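Local coordinates for phosphotriesterase homology protein (Escherichia coli, PDB 1BF6) that hydrolyses phosphorylated glyceryl acetates and certain aromatic esters with the help of two zinc ions bound in its single subunit, at residues T209-N213 against M241-R245; E12-I16 against C27-Q31; T182-L188 against Y204-I210. All coordinates share one frame; numbering follows the deposited sequence.

Contact 1 (T209-N213 against M241-R245). With ZN (zinc ion), chain C; SO4 (sulfate ion), chain F.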
loop_
_atom_site.group_PDB
_atom_site.type_symbol
_atom_site.label_atom_id
_atom_site.label_comp_id
_atom_site.label_asym_id
_atom_site.label_seq_id
_atom_site.Cartn_x
_atom_site.Cartn_y
_atom_site.Cartn_z
ATOM N N THR A 209 7.230 -4.543 -2.756
ATOM C CA THR A 209 8.143 -5.192 -1.814
ATOM C C THR A 209 9.590 -5.060 -2.336
ATOM O O THR A 209 10.460 -5.900 -2.058
ATOM C CB THR A 209 7.775 -6.672 -1.570
ATOM O OG1 THR A 209 7.791 -7.401 -2.803
ATOM C CG2 THR A 209 6.374 -6.788 -0.926
ATOM N N ILE A 210 9.817 -3.997 -3.107
ATOM C CA ILE A 210 11.131 -3.708 -3.677
ATOM C C ILE A 210 12.160 -3.621 -2.554
ATOM O O ILE A 210 11.935 -2.931 -1.560
ATOM C CB ILE A 210 11.087 -2.383 -4.466
ATOM C CG1 ILE A 210 10.326 -2.594 -5.783
ATOM C CG2 ILE A 210 12.501 -1.851 -4.730
ATOM C CD1 ILE A 210 9.788 -1.304 -6.396
ATOM N N GLY A 211 13.267 -4.351 -2.709
ATOM C CA GLY A 211 14.313 -4.347 -1.693
ATOM C C GLY A 211 14.261 -5.538 -0.746
ATOM O O GLY A 211 15.230 -5.804 -0.036
ATOM N N LYS A 212 13.133 -6.250 -0.722
ATOM C CA LYS A 212 12.967 -7.418 0.148
ATOM C C LYS A 212 13.442 -8.651 -0.604
ATOM O O LYS A 212 12.692 -9.594 -0.857
ATOM C CB LYS A 212 11.501 -7.537 0.605
ATOM C CG LYS A 212 11.039 -6.264 1.327
ATOM C CD LYS A 212 9.739 -6.388 2.112
ATOM C CE LYS A 212 9.517 -5.098 2.886
ATOM N NZ LYS A 212 8.364 -5.191 3.813
ATOM N N ASN A 213 14.735 -8.629 -0.919
ATOM C CA ASN A 213 15.401 -9.671 -1.683
ATOM C C ASN A 213 15.553 -11.048 -1.044
ATOM O O ASN A 213 15.878 -12.022 -1.728
ATOM C CB ASN A 213 16.732 -9.124 -2.204
ATOM C CG ASN A 213 16.542 -7.881 -3.035
ATOM O OD1 ASN A 213 17.254 -6.891 -2.878
ATOM N ND2 ASN A 213 15.540 -7.909 -3.905
ATOM N N MET A 241 8.097 0.284 -1.436
ATOM C CA MET A 241 9.048 -0.502 -0.632
ATOM C C MET A 241 8.369 -1.284 0.510
ATOM O O MET A 241 8.910 -2.279 1.017
ATOM C CB MET A 241 10.072 0.446 0.015
ATOM C CG MET A 241 10.830 1.362 -0.946
ATOM S SD MET A 241 11.840 0.424 -2.045
ATOM C CE MET A 241 13.044 -0.216 -0.888
ATOM N N ASP A 242 7.196 -0.808 0.930
ATOM C CA ASP A 242 6.462 -1.398 2.053
ATOM C C ASP A 242 7.366 -1.482 3.301
ATOM O O ASP A 242 7.538 -2.572 3.874
ATOM C CB ASP A 242 5.912 -2.786 1.707
ATOM C CG ASP A 242 4.990 -3.339 2.787
ATOM O OD1 ASP A 242 4.497 -2.546 3.621
ATOM O OD2 ASP A 242 4.785 -4.557 2.808
ATOM N N ILE A 243 7.982 -0.351 3.670
ATOM C CA ILE A 243 8.842 -0.278 4.861
ATOM C C ILE A 243 7.944 -0.572 6.077
ATOM O O ILE A 243 6.853 0.003 6.203
ATOM C CB ILE A 243 9.499 1.120 5.018
ATOM C CG1 ILE A 243 10.471 1.392 3.861
ATOM C CG2 ILE A 243 10.202 1.239 6.359
ATOM C CD1 ILE A 243 11.568 0.359 3.711
ATOM N N THR A 244 8.407 -1.467 6.949
ATOM C CA THR A 244 7.640 -1.883 8.125
ATOM C C THR A 244 8.455 -2.010 9.421
ATOM O O THR A 244 7.877 -2.092 10.501
ATOM C CB THR A 244 6.987 -3.273 7.890
ATOM O OG1 THR A 244 8.008 -4.243 7.618
ATOM C CG2 THR A 244 6.007 -3.255 6.715
ATOM N N ARG A 245 9.785 -2.015 9.314
ATOM C CA ARG A 245 10.655 -2.186 10.483
ATOM C C ARG A 245 11.688 -1.100 10.699
ATOM O O ARG A 245 12.112 -0.436 9.759
ATOM C CB ARG A 245 11.401 -3.511 10.358
ATOM C CG ARG A 245 10.505 -4.726 10.333
ATOM C CD ARG A 245 11.309 -5.943 9.964
ATOM N NE ARG A 245 10.553 -7.175 10.155
ATOM C CZ ARG A 245 10.908 -8.135 11.003
ATOM N NH1 ARG A 245 12.004 -7.998 11.748
ATOM N NH2 ARG A 245 10.198 -9.258 11.070
HETATM ZN ZN ZN C . 2.217 -2.905 4.334
HETATM S S SO4 F . 8.385 -7.861 6.791
HETATM O O1 SO4 F . 9.068 -8.900 7.557
HETATM O O2 SO4 F . 7.613 -6.962 7.752
HETATM O O3 SO4 F . 9.363 -6.949 6.001
HETATM O O4 SO4 F . 7.466 -8.517 5.763
HETATM O O HOH W 1 11.349 -3.072 1.187
#

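Contact 2 (E12-I16 against C27-Q31). With ZN (zinc ion), chain C.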
loop_
_atom_site.group_PDB
_atom_site.type_symbol
_atom_site.label_atom_id
_atom_site.label_comp_id
_atom_site.label_asym_id
_atom_site.label_seq_id
_atom_site.Cartn_x
_atom_site.Cartn_y
_atom_site.Cartn_z
ATOM N N GLU A 12 3.279 2.263 1.879
ATOM C CA GLU A 12 4.283 2.447 2.913
ATOM C C GLU A 12 3.677 2.533 4.305
ATOM O O GLU A 12 2.460 2.660 4.475
ATOM C CB GLU A 12 5.044 3.756 2.672
ATOM C CG GLU A 12 5.794 3.835 1.354
ATOM C CD GLU A 12 6.826 2.745 1.197
ATOM O OE1 GLU A 12 7.338 2.227 2.214
ATOM O OE2 GLU A 12 7.133 2.398 0.044
ATOM N N HIS A 13 4.553 2.465 5.300
ATOM C CA HIS A 13 4.165 2.619 6.686
ATOM C C HIS A 13 5.103 3.647 7.267
ATOM O O HIS A 13 6.312 3.536 7.075
ATOM C CB HIS A 13 4.320 1.311 7.455
ATOM C CG HIS A 13 3.398 0.242 6.986
ATOM N ND1 HIS A 13 2.073 0.157 7.354
ATOM C CD2 HIS A 13 3.597 -0.745 6.082
ATOM C CE1 HIS A 13 1.522 -0.843 6.672
ATOM N NE2 HIS A 13 2.411 -1.415 5.892
ATOM N N LEU A 14 4.545 4.688 7.880
ATOM C CA LEU A 14 5.332 5.730 8.537
ATOM C C LEU A 14 5.270 5.494 10.044
ATOM O O LEU A 14 6.214 5.799 10.779
ATOM C CB LEU A 14 4.798 7.115 8.186
ATOM C CG LEU A 14 4.884 7.405 6.686
ATOM C CD1 LEU A 14 4.468 8.840 6.436
ATOM C CD2 LEU A 14 6.306 7.164 6.200
ATOM N N HIS A 15 4.120 4.999 10.503
ATOM C CA HIS A 15 3.946 4.677 11.900
ATOM C C HIS A 15 3.071 3.444 12.003
ATOM O O HIS A 15 1.859 3.494 11.778
ATOM C CB HIS A 15 3.341 5.821 12.709
ATOM C CG HIS A 15 3.200 5.499 14.165
ATOM N ND1 HIS A 15 2.368 4.502 14.627
ATOM C CD2 HIS A 15 3.810 6.016 15.259
ATOM C CE1 HIS A 15 2.470 4.418 15.943
ATOM N NE2 HIS A 15 3.339 5.326 16.351
ATOM N N ILE A 16 3.721 2.328 12.298
ATOM C CA ILE A 16 3.047 1.054 12.446
ATOM C C ILE A 16 3.622 0.388 13.680
ATOM O O ILE A 16 4.796 0.587 14.012
ATOM C CB ILE A 16 3.235 0.148 11.197
ATOM C CG1 ILE A 16 2.513 -1.183 11.400
ATOM C CG2 ILE A 16 4.721 -0.064 10.886
ATOM C CD1 ILE A 16 2.469 -2.060 10.172
ATOM N N CYS A 27 9.423 -4.237 14.996
ATOM C CA CYS A 27 8.109 -4.088 14.375
ATOM C C CYS A 27 7.329 -2.851 14.851
ATOM O O CYS A 27 6.179 -2.640 14.446
ATOM C CB CYS A 27 7.295 -5.364 14.581
ATOM S SG CYS A 27 8.057 -6.791 13.821
ATOM N N ARG A 28 7.944 -2.068 15.735
ATOM C CA ARG A 28 7.354 -0.831 16.220
ATOM C C ARG A 28 8.045 0.322 15.476
ATOM O O ARG A 28 8.987 0.949 15.992
ATOM C CB ARG A 28 7.529 -0.680 17.740
ATOM C CG ARG A 28 6.971 0.629 18.296
ATOM C CD ARG A 28 6.535 0.513 19.762
ATOM N NE ARG A 28 7.620 0.192 20.692
ATOM C CZ ARG A 28 8.481 1.080 21.195
ATOM N NH1 ARG A 28 8.408 2.368 20.860
ATOM N NH2 ARG A 28 9.402 0.685 22.064
ATOM N N LEU A 29 7.602 0.567 14.243
ATOM C CA LEU A 29 8.173 1.638 13.421
ATOM C C LEU A 29 7.544 2.965 13.843
ATOM O O LEU A 29 6.484 3.349 13.345
ATOM C CB LEU A 29 7.922 1.350 11.935
ATOM C CG LEU A 29 8.521 2.336 10.931
ATOM C CD1 LEU A 29 10.046 2.241 10.948
ATOM C CD2 LEU A 29 7.993 2.015 9.553
ATOM N N ASP A 30 8.205 3.657 14.771
ATOM C CA ASP A 30 7.703 4.922 15.296
ATOM C C ASP A 30 8.807 5.925 15.648
ATOM O O ASP A 30 8.605 6.799 16.494
ATOM C CB ASP A 30 6.852 4.656 16.550
ATOM C CG ASP A 30 7.676 4.132 17.742
ATOM O OD1 ASP A 30 8.833 3.677 17.559
ATOM O OD2 ASP A 30 7.158 4.179 18.880
ATOM N N GLN A 31 9.969 5.794 15.015
ATOM C CA GLN A 31 11.087 6.690 15.296
ATOM C C GLN A 31 10.961 7.960 14.474
ATOM O O GLN A 31 11.431 8.051 13.340
ATOM C CB GLN A 31 12.402 5.964 15.051
ATOM C CG GLN A 31 12.506 4.685 15.886
ATOM C CD GLN A 31 13.847 3.992 15.762
ATOM O OE1 GLN A 31 14.151 3.388 14.740
ATOM N NE2 GLN A 31 14.645 4.054 16.825
HETATM ZN ZN ZN C . 2.217 -2.905 4.334
#

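Contact 3 (T182-L188 against Y204-I210). With ZN (zinc ion), chain D.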
loop_
_atom_site.group_PDB
_atom_site.type_symbol
_atom_site.label_atom_id
_atom_site.label_comp_id
_atom_site.label_asym_id
_atom_site.label_seq_id
_atom_site.Cartn_x
_atom_site.Cartn_y
_atom_site.Cartn_z
ATOM N N THR A 182 -6.505 -1.655 -6.120
ATOM C CA THR A 182 -5.089 -1.876 -6.413
ATOM C C THR A 182 -4.632 -3.058 -5.537
ATOM O O THR A 182 -4.846 -3.053 -4.326
ATOM C CB THR A 182 -4.239 -0.602 -6.192
ATOM O OG1 THR A 182 -2.889 -0.865 -6.596
ATOM C CG2 THR A 182 -4.266 -0.132 -4.741
ATOM N N VAL A 183 -4.089 -4.094 -6.171
ATOM C CA VAL A 183 -3.652 -5.315 -5.481
ATOM C C VAL A 183 -2.201 -5.237 -4.980
ATOM O O VAL A 183 -1.260 -5.171 -5.776
ATOM C CB VAL A 183 -3.823 -6.551 -6.395
ATOM C CG1 VAL A 183 -3.413 -7.821 -5.667
ATOM C CG2 VAL A 183 -5.274 -6.669 -6.851
ATOM N N GLY A 184 -2.043 -5.271 -3.658
ATOM C CA GLY A 184 -0.723 -5.170 -3.052
ATOM C C GLY A 184 0.096 -6.444 -3.034
ATOM O O GLY A 184 -0.445 -7.552 -3.040
ATOM N N HIS A 185 1.421 -6.276 -3.020
ATOM C CA HIS A 185 2.379 -7.382 -2.980
ATOM C C HIS A 185 2.275 -8.424 -4.076
ATOM O O HIS A 185 2.262 -9.621 -3.796
ATOM C CB HIS A 185 2.318 -8.099 -1.630
ATOM C CG HIS A 185 2.139 -7.183 -0.473
ATOM N ND1 HIS A 185 2.726 -5.944 -0.367
ATOM C CD2 HIS A 185 1.352 -7.314 0.620
ATOM C CE1 HIS A 185 2.278 -5.377 0.735
ATOM N NE2 HIS A 185 1.450 -6.193 1.341
ATOM N N CYS A 186 2.220 -7.992 -5.331
ATOM C CA CYS A 186 2.144 -8.951 -6.431
ATOM C C CYS A 186 3.534 -9.411 -6.853
ATOM O O CYS A 186 3.667 -10.283 -7.711
ATOM C CB CYS A 186 1.453 -8.324 -7.646
ATOM S SG CYS A 186 -0.266 -7.853 -7.382
ATOM N N ASP A 187 4.550 -8.861 -6.190
ATOM C CA ASP A 187 5.952 -9.131 -6.522
ATOM C C ASP A 187 6.782 -9.933 -5.495
ATOM O O ASP A 187 7.925 -9.579 -5.208
ATOM C CB ASP A 187 6.641 -7.788 -6.822
ATOM C CG ASP A 187 6.699 -6.866 -5.601
ATOM O OD1 ASP A 187 5.886 -7.041 -4.658
ATOM O OD2 ASP A 187 7.559 -5.951 -5.567
ATOM N N LEU A 188 6.223 -11.017 -4.966
ATOM C CA LEU A 188 6.950 -11.856 -4.007
ATOM C C LEU A 188 7.249 -13.258 -4.555
ATOM O O LEU A 188 7.774 -14.121 -3.854
ATOM C CB LEU A 188 6.208 -11.916 -2.666
ATOM C CG LEU A 188 6.330 -10.636 -1.839
ATOM C CD1 LEU A 188 5.319 -10.601 -0.696
ATOM C CD2 LEU A 188 7.746 -10.517 -1.320
ATOM N N TYR A 204 -5.506 -2.443 -10.723
ATOM C CA TYR A 204 -4.109 -1.982 -10.723
ATOM C C TYR A 204 -3.346 -3.003 -9.872
ATOM O O TYR A 204 -3.935 -3.666 -8.998
ATOM C CB TYR A 204 -3.955 -0.611 -10.085
ATOM C CG TYR A 204 -4.356 0.543 -10.970
ATOM C CD1 TYR A 204 -5.698 0.816 -11.226
ATOM C CD2 TYR A 204 -3.388 1.400 -11.513
ATOM C CE1 TYR A 204 -6.076 1.911 -11.995
ATOM C CE2 TYR A 204 -3.751 2.508 -12.285
ATOM C CZ TYR A 204 -5.103 2.756 -12.522
ATOM O OH TYR A 204 -5.488 3.844 -13.275
ATOM N N VAL A 205 -2.062 -3.180 -10.173
ATOM C CA VAL A 205 -1.204 -4.113 -9.441
ATOM C C VAL A 205 0.008 -3.364 -8.878
ATOM O O VAL A 205 0.433 -2.339 -9.425
ATOM C CB VAL A 205 -0.732 -5.297 -10.323
ATOM C CG1 VAL A 205 -1.922 -6.192 -10.695
ATOM C CG2 VAL A 205 -0.016 -4.780 -11.590
ATOM N N GLN A 206 0.540 -3.864 -7.765
ATOM C CA GLN A 206 1.682 -3.230 -7.132
ATOM C C GLN A 206 2.904 -4.108 -6.908
ATOM O O GLN A 206 2.793 -5.275 -6.538
ATOM C CB GLN A 206 1.273 -2.617 -5.803
ATOM C CG GLN A 206 0.379 -1.424 -5.961
ATOM C CD GLN A 206 -0.176 -0.919 -4.661
ATOM O OE1 GLN A 206 0.187 -1.387 -3.562
ATOM N NE2 GLN A 206 -1.086 0.036 -4.768
ATOM N N PHE A 207 4.064 -3.546 -7.255
ATOM C CA PHE A 207 5.359 -4.176 -7.033
ATOM C C PHE A 207 5.816 -3.281 -5.883
ATOM O O PHE A 207 6.489 -2.259 -6.088
ATOM C CB PHE A 207 6.282 -4.027 -8.260
ATOM C CG PHE A 207 5.960 -4.979 -9.399
ATOM C CD1 PHE A 207 4.679 -5.024 -9.968
ATOM C CD2 PHE A 207 6.942 -5.828 -9.913
ATOM C CE1 PHE A 207 4.388 -5.904 -11.025
ATOM C CE2 PHE A 207 6.662 -6.708 -10.966
ATOM C CZ PHE A 207 5.378 -6.747 -11.525
ATOM N N ASP A 208 5.362 -3.624 -4.678
ATOM C CA ASP A 208 5.643 -2.830 -3.475
ATOM C C ASP A 208 6.543 -3.460 -2.408
ATOM O O ASP A 208 6.572 -2.975 -1.271
ATOM C CB ASP A 208 4.327 -2.390 -2.811
ATOM C CG ASP A 208 3.366 -3.549 -2.582
ATOM O OD1 ASP A 208 3.824 -4.699 -2.427
ATOM O OD2 ASP A 208 2.136 -3.311 -2.596
ATOM N N THR A 209 7.230 -4.543 -2.756
ATOM C CA THR A 209 8.143 -5.192 -1.814
ATOM C C THR A 209 9.590 -5.060 -2.336
ATOM O O THR A 209 10.460 -5.900 -2.058
ATOM C CB THR A 209 7.775 -6.672 -1.570
ATOM O OG1 THR A 209 7.791 -7.401 -2.803
ATOM C CG2 THR A 209 6.374 -6.788 -0.926
ATOM N N ILE A 210 9.817 -3.997 -3.107
ATOM C CA ILE A 210 11.131 -3.708 -3.677
ATOM C C ILE A 210 12.160 -3.621 -2.554
ATOM O O ILE A 210 11.935 -2.931 -1.560
ATOM C CB ILE A 210 11.087 -2.383 -4.466
ATOM C CG1 ILE A 210 10.326 -2.594 -5.783
ATOM C CG2 ILE A 210 12.501 -1.851 -4.730
ATOM C CD1 ILE A 210 9.788 -1.304 -6.396
HETATM ZN ZN ZN D . 0.815 -5.796 3.386
#

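Contact 1 (T209-N213 against M241-R245)
T209 comes near M241 through its backbone alone, CA toward the carbonyl oxygen. It also starts a type II beta turn closed by K212 N giving its hydrogen to T209 O. I210, the next residue along, meets M241 twice. I210 CG2 rests 3.6 Å from M241 SD where the two side chains cross at about a right angle, and the I210 carbonyl oxygen is approached by M241 CE at 3.0 Å, a tight fit. The methionine makes both contacts by folding back on itself, with chi2 -64° and chi3 -68° carrying the methyl round to that carbonyl. One water ties the backbones together here, donating to I210 O at 2.8 Å and to M241 O at 2.6 Å. G211 takes the positive-phi corner of the turn; a CB there would press on the preceding carbonyl and on the methyl of M241. K212 then sends its side chain across to the second segment, extended beyond CG. K212 NZ donates to D242 O at 2.7 Å, tilted from the carbonyl plane, and to sulfate O3 at 3.0 Å. A long salt bridge of 3.8 Å joins K212 NZ to D242 OD2, whose sister oxygen OD1 binds a zinc ion. T244 OG1 donates to sulfate O2 at 2.8 Å; R245 NE adds a weak bond, and the Y215 hydroxyl is hydrogen-bonded to the sulfate as well. The sulfate probably came from the crystallisation liquor, yet its seat is consistent with a place for the phosphate this enzyme requires in its glyceryl acetate substrates. Two loops that each follow a barrel strand, 204-207 and 237-239, meet in this way at the mouth of a TIM-barrel metallohydrolase, beside its binuclear zinc site.

Contact 2 (E12-I16 against C27-Q31)
I16 and L29 form the one antiparallel hydrogen-bonded pair of a two-stranded ribbon. I16 N donates to L29 O at 3.1 Å with an N-H...O angle of 149°; the return bond, from L29 N to I16 O, is short but bent and weak. On the same face of the ribbon, I16 CG2 meets L29 CB at 3.7 Å, and L29 CD2 comes within 3.4 Å of H13 O. The carbonyl of L29 is used again by H15, whose CA points its hydrogen at that oxygen from 3.2 Å. The same oxygen lies over one face of the H15 imidazole. With CG anti to the backbone N (chi1 -178°), the ring is carried out to D30, where H15 CD2 and NE2 both lie 3.6 Å from D30 CB. Cut back to an alanine, H15 would lose its ring, and D30 CB and the L29 carbonyl oxygen would probably be left without the surface they rest on. D30 is steadied by two arginines: R28 NH1 donates to D30 OD2 at 3.0 Å, nearly within the guanidinium plane and on the syn side, while R246 forms a salt bridge to OD1 and also bonds R28 O. At the inner end I16 CD1 sits 3.6 Å above one face of the H13 ring, offset toward its rim. T54 pairs with H13 ND1, and Y257 bonds the H13 carbonyl. H13 NE2 lies 2.2 Å from the zinc ion it shares with H11, E124 and D242. Chemistry thus changes along the contact, ionic at the D30 end, backbone and hydrocarbon in the middle; the metal end is consistent with a ligand steadied by its bond to T54, by Y257 at its carbonyl and by the I16 methyl at its face.

Contact 3 (T182-L188 against Y204-I210)
H185 turns its backbone into the left-handed region (phi 56°, psi 50°), and the D208 carboxylate clasps both its main-chain and ring nitrogens. H185 N donates to D208 OD2 at 3.1 Å, on the syn side. H185 ND1 donates to D208 OD1 at 2.6 Å, reaching that oxygen from above the carboxylate plane while the oxygen stays at the ring edge. Held at ND1, the imidazole presents H185 NE2 to the second zinc ion at 2.2 Å; H157 and E124 complete the protein ligands of that metal. D208 is therefore a second-shell residue that fixes the rotation of a first-shell one. D187 makes a matching clasp, with CG between its backbone N and carbonyl carbon (chi1 65°): D187 OD2 takes the T209 amide at 3.2 Å through its syn lone pair, and OD1 the T209 hydroxyl at 2.7 Å. The two carboxylates come within 3.8 Å, OD1 of D187 to OD1 of D208, a closeness of like charges that the salt bridge from R221 to D187, and the N-H donors, probably offset. L188 crosses T209 at about a right angle, its CD2 touching OG1. Toward the start of both segments the strands run parallel: V183 N donates to Y204 O at 2.9 Å and Q206 N to V183 O. Beyond the strand end, C186 N donates to Q206 O, nearly along the C=O axis. C186 SG rests on V205 CB, and both side chains touch helix 192-200. Strand 181-183, that helix and strand 204-207 make one beta-alpha-beta unit of the TIM barrel, with the zinc ligand just beyond the C-terminal end of its strand.

Contact 3 belongs to the buried barrel core, whereas contacts 1 and 2 are partly buried: contact 1 lies in loops and contact 2 in a loop and small ribbon beyond the C-terminal ends of the barrel strands. Contacts 1 and 3 share T209 and I210, so a single chain leaves the barrel strand in one and turns toward the sulfate in the other. Contacts 1 and 2 meet at the same zinc ion, and E12 ties them by probable hydrogen bonds to the amides of M241 and I243; contact 3 serves the other zinc ion. Strand pairing and buried carboxylates mark contact 3, a lysine, water and an anion contact 1, and backbone pairing, a hydrocarbon patch and an Arg-Asp salt bridge contact 2.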